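Local atomic coordinates of transcriptional regulator, SorC family (Enterococcus faecalis, PDB entry 2O0M), a protein that probably acts as a DNA-binding transcriptional regulator of the SorC family whose activity responds to a carbohydrate effector. Residues N141-I146 with K168-F173; V157-G162 with A196-G201; L172-R177 with T231-A236; N237-S242 with Q298-V303; V130-L135 with G162-E167. All blocks are in the same frame, centred on the assembly; numbering follows the deposited sequence.

Contact 1 of 5, residues N141-I146 with K168-F173; sequences NGENTI and KRHNLF
The imidazole of H170 meets the carboxylate of E143 at its edge: ND1 of H170 donates to OE2 of E143 over 2.7 Å, almost in the ring plane and on the syn side of the carboxylate, whose plane is turned 46° from the ring. E143 reaches across because its chain folds at chi2 (-66°), which carries the carboxylate back over the neighbouring strand. Water 1 bridges OE1 of E143 and the backbone O of H170. The second flat group, the phenyl ring of F173, has CD1 of I146 over one face, 4.2 Å from the ring centroid, a CH-pi contact; the ring is covered further by helix 188-199. Both pairs sit on neighbouring parallel strands, 142-146 and 169-173, joined through helix 152-159 in a beta-alpha-beta unit of the putative sugar-binding domain, whose family belongs to the Rossmann clan. Backbone bonds run from G142 N to K168 O (2.8 Å) through to I146 N and L172 O, so the strands stay in step. On the face that carries I146 and F173, the amides of N144 and N171 lie side by side and nearly coplanar. R169, on this same face, sends its guanidinium away to L164 O, L139 O and N136 OD1. At the strand ends, N141 rests its amide against CB of K168, with CG of N141 3.6 Å from that carbon.

Contact 2 of 5, residues V157-G162 with A196-G201; sequences VAENMG and ANKTGG
K198 has more surface buried here than any other residue, and its aliphatic chain does the work. CG lies beside the backbone N (chi1 -63°) and the chain bends at chi2, laying the methylenes along the carbonyl oxygens at the end of helix 152-159: CG of K198 is 3.4 Å from O of A158, and CE is 3.1 Å from O of E159. The ammonium ends near E159, but NZ of K198 and OE1 of E159 are still 4.1 Å apart, beyond a salt bridge. Water 2 lies between them, donating to OE1 and accepting a weak bond from NZ. T199 comes next, its methyl turned to the other segment: CG2 of T199 is 3.3 Å from O of G162 and 3.9 Å from CB of M161, a selenomethionine whose side chain runs alongside in the same direction. The hydroxyl of T199 bonds to M195 O, one turn back in its own helix. The CA of T199 also makes a CA-H...O contact with O of G162. Just beyond, G200 with positive phi closes helix 188-199 in a Schellman motif, so the contact joins two helix ends, the first running through N160 and M161 into the loop that carries G162. With only a water-mediated link between the charges and carbon groups set against backbone oxygens, cohesion here probably comes mostly from packing, and the E159-K198 attraction may add a modest electrostatic term near solvent.

Contact 3 of 5, residues L172-R177 with T231-A236; sequences LFVPAR and TLISHA
I233 reaches from the last turn of helix 224-234 toward strand 172-175 and meets V174 obliquely, CG1 of I233 packing 3.6 Å from CG2 of V174. With CG1 beside the backbone N (chi1 -68°) and the chain extended beyond it, the delta methyl runs past the valine to the backbone, where CD1 of I233 comes within 3.0 Å of O of P175. The other branch, CG2, faces O of A176. One helix position earlier, L232 crosses L172 at about a right angle: CD2 of L172 sits against both delta methyls of L232, each 4.0 Å away. A176 and P175 turn their own side chains from the helix and offer main chain instead. The contact thus packs the end of a helix against the sheet face that carries L172 and V174, near the C-terminal end of strand 169-175. It is wholly apolar on the side-chain level, and the carbonyl O of P175, buried under the isoleucine, has no polar partner in the model, a likely energetic cost that the hydrophobic packing has to repay.

Contact 4 of 5, residues N237-S242 with Q298-V303; sequences NCVVHS and QEIPYV
V239 and I300 owe their meeting to their first torsions: CG2 of V239 is set beside its backbone N (chi1 178° places CG1 anti to that nitrogen), and CG1 of I300 also lies beside the backbone N (chi1 -64°), with the rest of the chain extended. The two side chains cross at about a right angle, and CG2 of V239 presses on CD1 of I300 at 3.4 Å, tighter than usual van der Waals contact. The other branch of I300, its CG2, packs 3.3 Å from O of N237. That carbonyl is a gathering point: the ring carbons CG and CD of P301 rest near it, CD2 of Y302 lies 3.3 Å from it, and N of Y302 gives it a weak hydrogen bond. The next bond is firm, V239 N to Y302 O at 2.9 Å, and C238 and Y302 pair as parallel neighbours, SG of C238 touching CB of Y302 at 4.0 Å. The tyrosine ring has CB of P301 over the centre of one face. V303, on the face shared with V239, approaches the edge of the H241 ring. Here strand 238-245 is joined to strand 302-306 in the centre of the sheet; strand 238-245 pairs on its other side with 142-148, while L135 and L138 of helix 122-138 cover C238 and Y302.

Contact 5 of 5, residues V130-L135 with G162-E167; sequences VLTNTL and GSLETE
This is a helix-to-loop contact: T132 and L135 of helix 122-138 face G162 and L164 in the loop that leads from helix 152-159 to strand 169-175. A single straight hydrogen bond fixes it, N of G162 donating to OG1 of T132 over 2.9 Å at 167°. The threonine hydroxyl lies beside its own backbone N (chi1 -60°), where it also bonds to O of G128 one turn earlier in the helix, so OG1 is held between its own helix and the loop. Its methyl touches the glycine too, CG2 of T132 being 3.6 Å from N of G162. L164 then drops its two delta methyls on the helix: CD2 of L164 is 3.5 Å from O of T132, and CD1 lies 3.9 Å from CB of L135, the two leucines crossing at a slant. L164 is buried, and its backbone O is taken by R169 of the following strand, which ties this side of the loop to the sheet as well. Beside the pair, M161 packs on both T132 and L135. One directional bond at the partly exposed G162 end is therefore joined to apolar burial at the L164 end, a combination that probably holds the start of the loop against the helix before it turns off to strand 169-175.

Overall arrangement
Contacts 1 and 4 are both strand pairings in one parallel run: 142-148 lies between 169-175 and 238-245, and T145 bonds to C238 to join the two. Contact 4 is the more central, its centre about 9 Å from the centre of the chain, and mostly apolar, whereas the centre of contact 1 lies about 18 Å from that point and carries polar and charged groups. Contact 3 is buried and packs the end of strand 169-175 against helix 224-234 without polar side-chain links. Contacts 2 and 5, partly buried and farther out, share G162 and hold the same loop, T199 O bonding to L164 N; contact 2 relies on packing and a water, contact 5 on a direct bond.

Contact 1 of 5, residues N141-I146 with K168-F173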
# COMPACT_ATOMS: atom_id res chain seq x y z
N ASN A 141 6.33 -14.04 -16.16
CA ASN A 141 6.89 -15.31 -15.71
C ASN A 141 8.23 -15.09 -15.05
O ASN A 141 8.86 -14.06 -15.26
CB ASN A 141 7.06 -16.28 -16.90
CG ASN A 141 5.76 -16.87 -17.35
OD1 ASN A 141 4.79 -16.92 -16.59
ND2 ASN A 141 5.73 -17.36 -18.58
N GLY A 142 8.66 -16.07 -14.28
CA GLY A 142 9.88 -15.97 -13.50
C GLY A 142 9.57 -15.76 -12.03
O GLY A 142 8.50 -16.15 -11.55
N GLU A 143 10.51 -15.14 -11.32
CA GLU A 143 10.39 -14.93 -9.88
C GLU A 143 10.06 -13.47 -9.60
O GLU A 143 10.88 -12.59 -9.83
CB GLU A 143 11.68 -15.31 -9.15
CG GLU A 143 12.20 -16.71 -9.47
CD GLU A 143 11.29 -17.81 -8.98
OE1 GLU A 143 10.85 -17.73 -7.81
OE2 GLU A 143 11.05 -18.77 -9.75
N ASN A 144 8.84 -13.23 -9.12
CA ASN A 144 8.41 -11.88 -8.77
C ASN A 144 8.40 -11.70 -7.26
O ASN A 144 8.07 -12.64 -6.54
CB ASN A 144 7.00 -11.63 -9.30
CG ASN A 144 6.90 -11.85 -10.79
OD1 ASN A 144 6.10 -12.68 -11.27
ND2 ASN A 144 7.70 -11.12 -11.54
N THR A 145 8.77 -10.51 -6.81
CA THR A 145 8.66 -10.13 -5.41
C THR A 145 7.72 -8.93 -5.31
O THR A 145 7.97 -7.88 -5.91
CB THR A 145 10.03 -9.84 -4.80
OG1 THR A 145 10.84 -11.03 -4.88
CG2 THR A 145 9.90 -9.39 -3.34
N ILE A 146 6.63 -9.12 -4.58
CA ILE A 146 5.59 -8.12 -4.39
C ILE A 146 5.63 -7.62 -2.96
O ILE A 146 5.36 -8.38 -2.02
CB ILE A 146 4.19 -8.69 -4.69
CG1 ILE A 146 4.12 -9.26 -6.10
CG2 ILE A 146 3.12 -7.61 -4.50
CD1 ILE A 146 4.36 -10.74 -6.18
N LYS A 168 5.36 -21.51 -14.38
CA LYS A 168 6.41 -20.58 -14.81
C LYS A 168 6.46 -19.25 -14.05
O LYS A 168 7.46 -18.55 -14.14
CB LYS A 168 6.24 -20.27 -16.30
CG LYS A 168 6.40 -21.49 -17.20
CD LYS A 168 6.44 -21.09 -18.66
CE LYS A 168 6.63 -22.31 -19.56
NZ LYS A 168 7.92 -23.02 -19.27
N ARG A 169 5.38 -18.91 -13.34
CA ARG A 169 5.34 -17.65 -12.56
C ARG A 169 5.25 -17.93 -11.07
O ARG A 169 4.26 -18.50 -10.60
CB ARG A 169 4.17 -16.76 -12.99
CG ARG A 169 4.23 -15.37 -12.30
CD ARG A 169 3.22 -14.42 -12.87
NE ARG A 169 1.85 -14.90 -12.66
CZ ARG A 169 0.78 -14.41 -13.28
NH1 ARG A 169 0.91 -13.42 -14.16
NH2 ARG A 169 -0.42 -14.92 -13.04
N HIS A 170 6.29 -17.52 -10.34
CA HIS A 170 6.36 -17.75 -8.91
C HIS A 170 6.41 -16.42 -8.19
O HIS A 170 7.39 -15.69 -8.31
CB HIS A 170 7.56 -18.60 -8.56
CG HIS A 170 7.64 -19.87 -9.35
ND1 HIS A 170 8.81 -20.32 -9.92
CD2 HIS A 170 6.67 -20.74 -9.72
CE1 HIS A 170 8.56 -21.44 -10.58
NE2 HIS A 170 7.28 -21.72 -10.47
N ASN A 171 5.37 -16.14 -7.40
CA ASN A 171 5.26 -14.87 -6.69
C ASN A 171 5.56 -14.99 -5.21
O ASN A 171 5.02 -15.87 -4.53
CB ASN A 171 3.85 -14.31 -6.87
CG ASN A 171 3.45 -14.18 -8.33
OD1 ASN A 171 2.35 -14.61 -8.72
ND2 ASN A 171 4.32 -13.59 -9.13
N LEU A 172 6.42 -14.10 -4.72
CA LEU A 172 6.75 -13.99 -3.30
C LEU A 172 6.23 -12.65 -2.76
O LEU A 172 6.52 -11.59 -3.33
CB LEU A 172 8.26 -14.06 -3.12
CG LEU A 172 8.80 -13.95 -1.71
CD1 LEU A 172 8.46 -15.19 -0.92
CD2 LEU A 172 10.29 -13.69 -1.72
N PHE A 173 5.49 -12.71 -1.65
CA PHE A 173 4.95 -11.52 -1.01
C PHE A 173 5.74 -11.20 0.26
O PHE A 173 6.00 -12.08 1.08
CB PHE A 173 3.45 -11.67 -0.69
CG PHE A 173 2.60 -11.89 -1.91
CD1 PHE A 173 1.96 -10.83 -2.53
CD2 PHE A 173 2.50 -13.16 -2.47
CE1 PHE A 173 1.16 -11.04 -3.66
CE2 PHE A 173 1.71 -13.38 -3.62
CZ PHE A 173 1.06 -12.31 -4.22
O HOH W 1 9.42 -15.61 -6.29

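Contact 2 of 5, residues V157-G162 with A196-G201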
# COMPACT_ATOMS: atom_id res chain seq x y z
N VAL A 157 -8.70 -6.71 0.65
CA VAL A 157 -8.21 -7.06 -0.67
C VAL A 157 -7.53 -8.43 -0.66
O VAL A 157 -7.83 -9.29 -1.48
CB VAL A 157 -7.22 -6.00 -1.21
CG1 VAL A 157 -6.47 -6.53 -2.43
CG2 VAL A 157 -7.96 -4.70 -1.54
N ALA A 158 -6.61 -8.62 0.29
CA ALA A 158 -5.85 -9.86 0.37
C ALA A 158 -6.78 -11.08 0.53
O ALA A 158 -6.60 -12.10 -0.13
CB ALA A 158 -4.84 -9.80 1.50
N GLU A 159 -7.78 -10.95 1.39
CA GLU A 159 -8.72 -12.06 1.66
C GLU A 159 -9.49 -12.47 0.41
O GLU A 159 -10.00 -13.59 0.32
CB GLU A 159 -9.70 -11.66 2.76
CG GLU A 159 -9.07 -11.48 4.13
CD GLU A 159 -8.62 -12.78 4.78
OE1 GLU A 159 -9.02 -13.88 4.29
OE2 GLU A 159 -7.89 -12.70 5.79
N ASN A 160 -9.58 -11.56 -0.56
CA ASN A 160 -10.42 -11.75 -1.74
C ASN A 160 -9.64 -11.90 -3.05
O ASN A 160 -10.17 -11.66 -4.14
CB ASN A 160 -11.42 -10.59 -1.82
CG ASN A 160 -12.52 -10.71 -0.78
OD1 ASN A 160 -13.44 -11.50 -0.94
ND2 ASN A 160 -12.44 -9.90 0.27
N MSE A 161 -8.40 -12.36 -2.94
CA MSE A 161 -7.56 -12.59 -4.12
C MSE A 161 -7.80 -13.97 -4.72
O MSE A 161 -8.21 -14.89 -4.01
CB MSE A 161 -6.10 -12.47 -3.76
CG MSE A 161 -5.76 -11.17 -3.16
SE MSE A 161 -5.68 -9.88 -4.54
CE MSE A 161 -3.98 -10.39 -5.47
N GLY A 162 -7.49 -14.10 -6.00
CA GLY A 162 -7.54 -15.38 -6.72
C GLY A 162 -6.14 -15.82 -7.10
O GLY A 162 -5.15 -15.17 -6.77
N ALA A 196 -0.31 -14.54 -0.15
CA ALA A 196 0.42 -15.72 -0.61
C ALA A 196 -0.51 -16.92 -0.66
O ALA A 196 -0.57 -17.64 -1.67
CB ALA A 196 1.60 -16.00 0.29
N ASN A 197 -1.27 -17.11 0.41
CA ASN A 197 -2.22 -18.22 0.49
C ASN A 197 -3.25 -18.17 -0.62
O ASN A 197 -3.44 -19.14 -1.33
CB ASN A 197 -2.94 -18.24 1.84
CG ASN A 197 -3.94 -19.39 1.94
OD1 ASN A 197 -3.57 -20.56 1.83
ND2 ASN A 197 -5.21 -19.05 2.12
N LYS A 198 -3.89 -17.02 -0.77
CA LYS A 198 -5.01 -16.91 -1.71
C LYS A 198 -4.58 -17.00 -3.18
O LYS A 198 -5.36 -17.44 -4.03
CB LYS A 198 -5.79 -15.62 -1.46
CG LYS A 198 -6.43 -15.54 -0.09
CD LYS A 198 -7.57 -16.53 0.09
CE LYS A 198 -8.43 -16.13 1.28
NZ LYS A 198 -8.86 -17.29 2.07
N THR A 199 -3.35 -16.57 -3.47
CA THR A 199 -2.84 -16.55 -4.84
C THR A 199 -2.04 -17.80 -5.24
O THR A 199 -1.68 -17.95 -6.41
CB THR A 199 -1.94 -15.33 -5.11
OG1 THR A 199 -0.74 -15.41 -4.32
CG2 THR A 199 -2.70 -14.02 -4.83
N GLY A 200 -1.76 -18.67 -4.28
CA GLY A 200 -0.92 -19.84 -4.51
C GLY A 200 0.57 -19.59 -4.43
O GLY A 200 1.37 -20.47 -4.77
N GLY A 201 0.96 -18.40 -3.98
CA GLY A 201 2.36 -18.04 -3.88
C GLY A 201 2.95 -18.31 -2.52
O GLY A 201 2.45 -19.16 -1.76
O HOH W 2 -7.69 -16.07 4.92

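Contact 3 of 5, residues L172-R177 with T231-A236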
# COMPACT_ATOMS: atom_id res chain seq x y z
N LEU A 172 6.42 -14.10 -4.72
CA LEU A 172 6.75 -13.99 -3.30
C LEU A 172 6.23 -12.65 -2.76
O LEU A 172 6.52 -11.59 -3.33
CB LEU A 172 8.26 -14.06 -3.12
CG LEU A 172 8.80 -13.95 -1.71
CD1 LEU A 172 8.46 -15.19 -0.92
CD2 LEU A 172 10.29 -13.69 -1.72
N PHE A 173 5.49 -12.71 -1.65
CA PHE A 173 4.95 -11.52 -1.01
C PHE A 173 5.74 -11.20 0.26
O PHE A 173 6.00 -12.08 1.08
CB PHE A 173 3.45 -11.67 -0.69
CG PHE A 173 2.60 -11.89 -1.91
CD1 PHE A 173 1.96 -10.83 -2.53
CD2 PHE A 173 2.50 -13.16 -2.47
CE1 PHE A 173 1.16 -11.04 -3.66
CE2 PHE A 173 1.71 -13.38 -3.62
CZ PHE A 173 1.06 -12.31 -4.22
N VAL A 174 6.12 -9.94 0.39
CA VAL A 174 6.83 -9.46 1.54
C VAL A 174 6.24 -8.12 1.97
O VAL A 174 5.68 -7.39 1.14
CB VAL A 174 8.33 -9.26 1.22
CG1 VAL A 174 8.98 -10.60 0.91
CG2 VAL A 174 8.54 -8.29 0.06
N PRO A 175 6.36 -7.78 3.25
CA PRO A 175 5.94 -6.43 3.66
C PRO A 175 6.87 -5.36 3.07
O PRO A 175 8.06 -5.60 2.97
CB PRO A 175 6.12 -6.48 5.17
CG PRO A 175 7.21 -7.49 5.38
CD PRO A 175 6.91 -8.55 4.38
N ALA A 176 6.32 -4.20 2.72
CA ALA A 176 7.14 -3.11 2.16
C ALA A 176 7.89 -2.37 3.26
O ALA A 176 8.95 -1.75 3.01
CB ALA A 176 6.28 -2.13 1.40
N ARG A 177 7.31 -2.39 4.45
CA ARG A 177 7.87 -1.72 5.61
C ARG A 177 7.69 -2.51 6.89
O ARG A 177 6.67 -3.16 7.08
CB ARG A 177 7.19 -0.36 5.83
CG ARG A 177 7.62 0.72 4.89
CD ARG A 177 9.08 1.07 5.11
NE ARG A 177 9.46 2.34 4.50
CZ ARG A 177 9.42 3.54 5.09
NH1 ARG A 177 9.00 3.69 6.34
NH2 ARG A 177 9.80 4.59 4.40
N THR A 231 16.68 -7.34 1.97
CA THR A 231 17.23 -7.40 0.62
C THR A 231 16.16 -7.80 -0.40
O THR A 231 16.06 -7.20 -1.46
CB THR A 231 18.46 -8.33 0.56
OG1 THR A 231 19.47 -7.80 1.42
CG2 THR A 231 19.02 -8.46 -0.85
N LEU A 232 15.34 -8.80 -0.05
CA LEU A 232 14.22 -9.21 -0.91
C LEU A 232 13.32 -8.02 -1.18
O LEU A 232 12.93 -7.76 -2.33
CB LEU A 232 13.41 -10.34 -0.27
CG LEU A 232 14.07 -11.73 -0.30
CD1 LEU A 232 13.39 -12.68 0.68
CD2 LEU A 232 14.03 -12.31 -1.71
N ILE A 233 13.00 -7.27 -0.13
CA ILE A 233 12.15 -6.09 -0.27
C ILE A 233 12.79 -5.08 -1.21
O ILE A 233 12.12 -4.52 -2.07
CB ILE A 233 11.86 -5.42 1.10
CG1 ILE A 233 10.97 -6.33 1.94
CG2 ILE A 233 11.19 -4.04 0.90
CD1 ILE A 233 11.03 -6.01 3.42
N SER A 234 14.09 -4.84 -1.05
CA SER A 234 14.81 -3.88 -1.91
C SER A 234 14.77 -4.24 -3.40
O SER A 234 14.88 -3.36 -4.25
CB SER A 234 16.26 -3.73 -1.47
OG SER A 234 17.02 -4.86 -1.87
N HIS A 235 14.59 -5.52 -3.71
CA HIS A 235 14.55 -5.98 -5.10
C HIS A 235 13.13 -6.25 -5.60
O HIS A 235 12.95 -6.84 -6.66
CB HIS A 235 15.41 -7.23 -5.27
CG HIS A 235 16.86 -6.98 -5.05
ND1 HIS A 235 17.59 -6.11 -5.82
CD2 HIS A 235 17.72 -7.48 -4.12
CE1 HIS A 235 18.84 -6.08 -5.39
NE2 HIS A 235 18.94 -6.91 -4.36
N ALA A 236 12.12 -5.79 -4.87
CA ALA A 236 10.74 -6.00 -5.30
C ALA A 236 10.53 -5.39 -6.69
O ALA A 236 11.00 -4.30 -6.97
CB ALA A 236 9.79 -5.37 -4.33

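Contact 4 of 5, residues N237-S242 with Q298-V303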
# COMPACT_ATOMS: atom_id res chain seq x y z
N ASN A 237 9.83 -6.12 -7.56
CA ASN A 237 9.43 -5.57 -8.87
C ASN A 237 7.95 -5.15 -8.91
O ASN A 237 7.47 -4.67 -9.93
CB ASN A 237 9.76 -6.54 -10.02
CG ASN A 237 9.01 -7.86 -9.96
OD1 ASN A 237 8.71 -8.39 -8.88
ND2 ASN A 237 8.73 -8.43 -11.15
N CYS A 238 7.25 -5.31 -7.79
CA CYS A 238 5.87 -4.88 -7.66
C CYS A 238 5.63 -4.37 -6.23
O CYS A 238 6.20 -4.90 -5.27
CB CYS A 238 4.95 -6.05 -7.98
SG CYS A 238 3.19 -5.75 -7.85
N VAL A 239 4.82 -3.31 -6.12
CA VAL A 239 4.39 -2.79 -4.83
C VAL A 239 2.89 -2.56 -4.88
O VAL A 239 2.39 -1.99 -5.84
CB VAL A 239 5.10 -1.47 -4.46
CG1 VAL A 239 4.59 -0.92 -3.13
CG2 VAL A 239 6.60 -1.69 -4.35
N VAL A 240 2.20 -2.99 -3.83
CA VAL A 240 0.76 -2.76 -3.69
C VAL A 240 0.50 -2.13 -2.33
O VAL A 240 1.02 -2.58 -1.31
CB VAL A 240 -0.09 -4.04 -3.85
CG1 VAL A 240 -1.55 -3.67 -3.89
CG2 VAL A 240 0.30 -4.80 -5.10
N HIS A 241 -0.29 -1.05 -2.33
CA HIS A 241 -0.55 -0.31 -1.11
C HIS A 241 -1.88 0.40 -1.17
O HIS A 241 -2.44 0.58 -2.24
CB HIS A 241 0.58 0.69 -0.89
CG HIS A 241 0.58 1.83 -1.88
ND1 HIS A 241 1.02 1.70 -3.18
CD2 HIS A 241 0.22 3.12 -1.73
CE1 HIS A 241 0.91 2.86 -3.79
NE2 HIS A 241 0.45 3.75 -2.93
N SER A 242 -2.39 0.80 -0.00
CA SER A 242 -3.48 1.75 0.06
C SER A 242 -2.92 3.14 0.38
O SER A 242 -1.70 3.36 0.42
CB SER A 242 -4.59 1.31 1.04
OG SER A 242 -5.76 2.09 0.89
N GLN A 298 9.83 4.85 -7.89
CA GLN A 298 9.90 5.33 -9.29
C GLN A 298 10.47 4.27 -10.24
O GLN A 298 10.08 4.20 -11.40
CB GLN A 298 10.77 6.60 -9.37
CG GLN A 298 10.37 7.72 -8.39
CD GLN A 298 9.03 8.38 -8.74
OE1 GLN A 298 8.20 8.65 -7.85
NE2 GLN A 298 8.82 8.66 -10.03
N GLU A 299 11.38 3.44 -9.73
CA GLU A 299 12.03 2.43 -10.57
C GLU A 299 11.32 1.07 -10.57
O GLU A 299 11.74 0.17 -11.29
CB GLU A 299 13.50 2.26 -10.15
CG GLU A 299 14.50 3.06 -11.01
CD GLU A 299 14.14 4.53 -11.18
OE1 GLU A 299 14.23 5.29 -10.18
OE2 GLU A 299 13.81 4.93 -12.32
N ILE A 300 10.26 0.91 -9.78
CA ILE A 300 9.56 -0.38 -9.69
C ILE A 300 8.52 -0.43 -10.81
O ILE A 300 7.70 0.47 -10.91
CB ILE A 300 8.90 -0.57 -8.31
CG1 ILE A 300 9.99 -0.63 -7.23
CG2 ILE A 300 8.06 -1.83 -8.26
CD1 ILE A 300 9.47 -0.67 -5.84
N PRO A 301 8.57 -1.46 -11.68
CA PRO A 301 7.67 -1.46 -12.85
C PRO A 301 6.19 -1.48 -12.52
O PRO A 301 5.42 -0.81 -13.18
CB PRO A 301 8.08 -2.73 -13.63
CG PRO A 301 8.97 -3.49 -12.77
CD PRO A 301 9.49 -2.60 -11.67
N TYR A 302 5.81 -2.24 -11.49
CA TYR A 302 4.39 -2.52 -11.24
C TYR A 302 4.00 -1.95 -9.88
O TYR A 302 4.36 -2.49 -8.84
CB TYR A 302 4.12 -4.02 -11.36
CG TYR A 302 4.70 -4.59 -12.63
CD1 TYR A 302 4.31 -4.09 -13.87
CD2 TYR A 302 5.70 -5.54 -12.60
CE1 TYR A 302 4.86 -4.58 -15.05
CE2 TYR A 302 6.26 -6.04 -13.77
CZ TYR A 302 5.85 -5.55 -14.99
OH TYR A 302 6.41 -6.04 -16.17
N VAL A 303 3.31 -0.82 -9.90
CA VAL A 303 2.96 -0.09 -8.70
C VAL A 303 1.46 0.07 -8.71
O VAL A 303 0.93 0.65 -9.64
CB VAL A 303 3.66 1.28 -8.64
CG1 VAL A 303 3.27 2.01 -7.36
CG2 VAL A 303 5.17 1.11 -8.70

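Contact 5 of 5, residues V130-L135 with G162-E167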
# COMPACT_ATOMS: atom_id res chain seq x y z
N VAL A 130 -10.17 -7.26 -8.82
CA VAL A 130 -9.51 -6.34 -9.74
C VAL A 130 -8.00 -6.43 -9.57
O VAL A 130 -7.26 -6.48 -10.56
CB VAL A 130 -10.00 -4.87 -9.53
CG1 VAL A 130 -9.22 -3.91 -10.41
CG2 VAL A 130 -11.50 -4.76 -9.85
N LEU A 131 -7.53 -6.49 -8.33
CA LEU A 131 -6.09 -6.64 -8.13
C LEU A 131 -5.59 -7.95 -8.73
O LEU A 131 -4.53 -8.00 -9.35
CB LEU A 131 -5.67 -6.53 -6.66
CG LEU A 131 -4.16 -6.61 -6.43
CD1 LEU A 131 -3.46 -5.48 -7.14
CD2 LEU A 131 -3.83 -6.60 -4.94
N THR A 132 -6.36 -9.02 -8.52
CA THR A 132 -5.97 -10.32 -9.08
C THR A 132 -5.82 -10.22 -10.61
O THR A 132 -4.81 -10.62 -11.17
CB THR A 132 -6.97 -11.40 -8.68
OG1 THR A 132 -6.99 -11.50 -7.25
CG2 THR A 132 -6.57 -12.76 -9.24
N ASN A 133 -6.82 -9.66 -11.27
CA ASN A 133 -6.78 -9.53 -12.73
C ASN A 133 -5.64 -8.64 -13.19
O ASN A 133 -4.96 -8.94 -14.18
CB ASN A 133 -8.13 -9.03 -13.23
CG ASN A 133 -9.24 -10.04 -13.01
OD1 ASN A 133 -9.00 -11.25 -12.96
ND2 ASN A 133 -10.47 -9.55 -12.89
N THR A 134 -5.39 -7.58 -12.42
CA THR A 134 -4.36 -6.62 -12.73
C THR A 134 -2.96 -7.25 -12.61
O THR A 134 -2.15 -7.13 -13.51
CB THR A 134 -4.48 -5.39 -11.80
OG1 THR A 134 -5.71 -4.71 -12.08
CG2 THR A 134 -3.31 -4.43 -11.98
N LEU A 135 -2.70 -7.92 -11.49
CA LEU A 135 -1.42 -8.61 -11.32
C LEU A 135 -1.27 -9.80 -12.28
O LEU A 135 -0.16 -10.10 -12.70
CB LEU A 135 -1.22 -9.06 -9.87
CG LEU A 135 -1.16 -7.93 -8.83
CD1 LEU A 135 -0.89 -8.51 -7.49
CD2 LEU A 135 -0.12 -6.86 -9.17
N GLY A 162 -7.49 -14.10 -6.00
CA GLY A 162 -7.54 -15.38 -6.72
C GLY A 162 -6.14 -15.82 -7.10
O GLY A 162 -5.15 -15.17 -6.77
N SER A 163 -6.07 -16.92 -7.83
CA SER A 163 -4.82 -17.57 -8.15
C SER A 163 -3.94 -16.74 -9.08
O SER A 163 -4.41 -16.19 -10.07
CB SER A 163 -5.11 -18.93 -8.80
OG SER A 163 -3.90 -19.59 -9.10
N LEU A 164 -2.65 -16.67 -8.76
CA LEU A 164 -1.64 -16.07 -9.65
C LEU A 164 -0.47 -17.00 -9.95
O LEU A 164 0.24 -16.78 -10.92
CB LEU A 164 -1.07 -14.77 -9.06
CG LEU A 164 -2.09 -13.66 -8.86
CD1 LEU A 164 -1.49 -12.48 -8.09
CD2 LEU A 164 -2.66 -13.18 -10.19
N GLU A 165 -0.27 -18.02 -9.13
CA GLU A 165 0.90 -18.88 -9.24
C GLU A 165 0.70 -19.84 -10.42
O GLU A 165 -0.40 -20.35 -10.62
CB GLU A 165 1.10 -19.67 -7.95
CG GLU A 165 2.49 -20.24 -7.78
CD GLU A 165 3.51 -19.26 -7.23
OE1 GLU A 165 4.65 -19.72 -6.98
OE2 GLU A 165 3.20 -18.06 -7.06
N THR A 166 1.76 -20.06 -11.19
CA THR A 166 1.75 -21.04 -12.27
C THR A 166 3.06 -21.81 -12.27
O THR A 166 3.94 -21.54 -11.46
CB THR A 166 1.57 -20.37 -13.67
OG1 THR A 166 2.72 -19.57 -13.97
CG2 THR A 166 0.32 -19.51 -13.72
N GLU A 167 3.18 -22.76 -13.20
CA GLU A 167 4.43 -23.50 -13.37
C GLU A 167 5.60 -22.55 -13.58
O GLU A 167 6.68 -22.76 -13.04
CB GLU A 167 4.35 -24.43 -14.58
CG GLU A 167 3.36 -25.57 -14.46
CD GLU A 167 3.04 -26.18 -15.81
OE1 GLU A 167 3.92 -26.88 -16.38
OE2 GLU A 167 1.91 -25.96 -16.32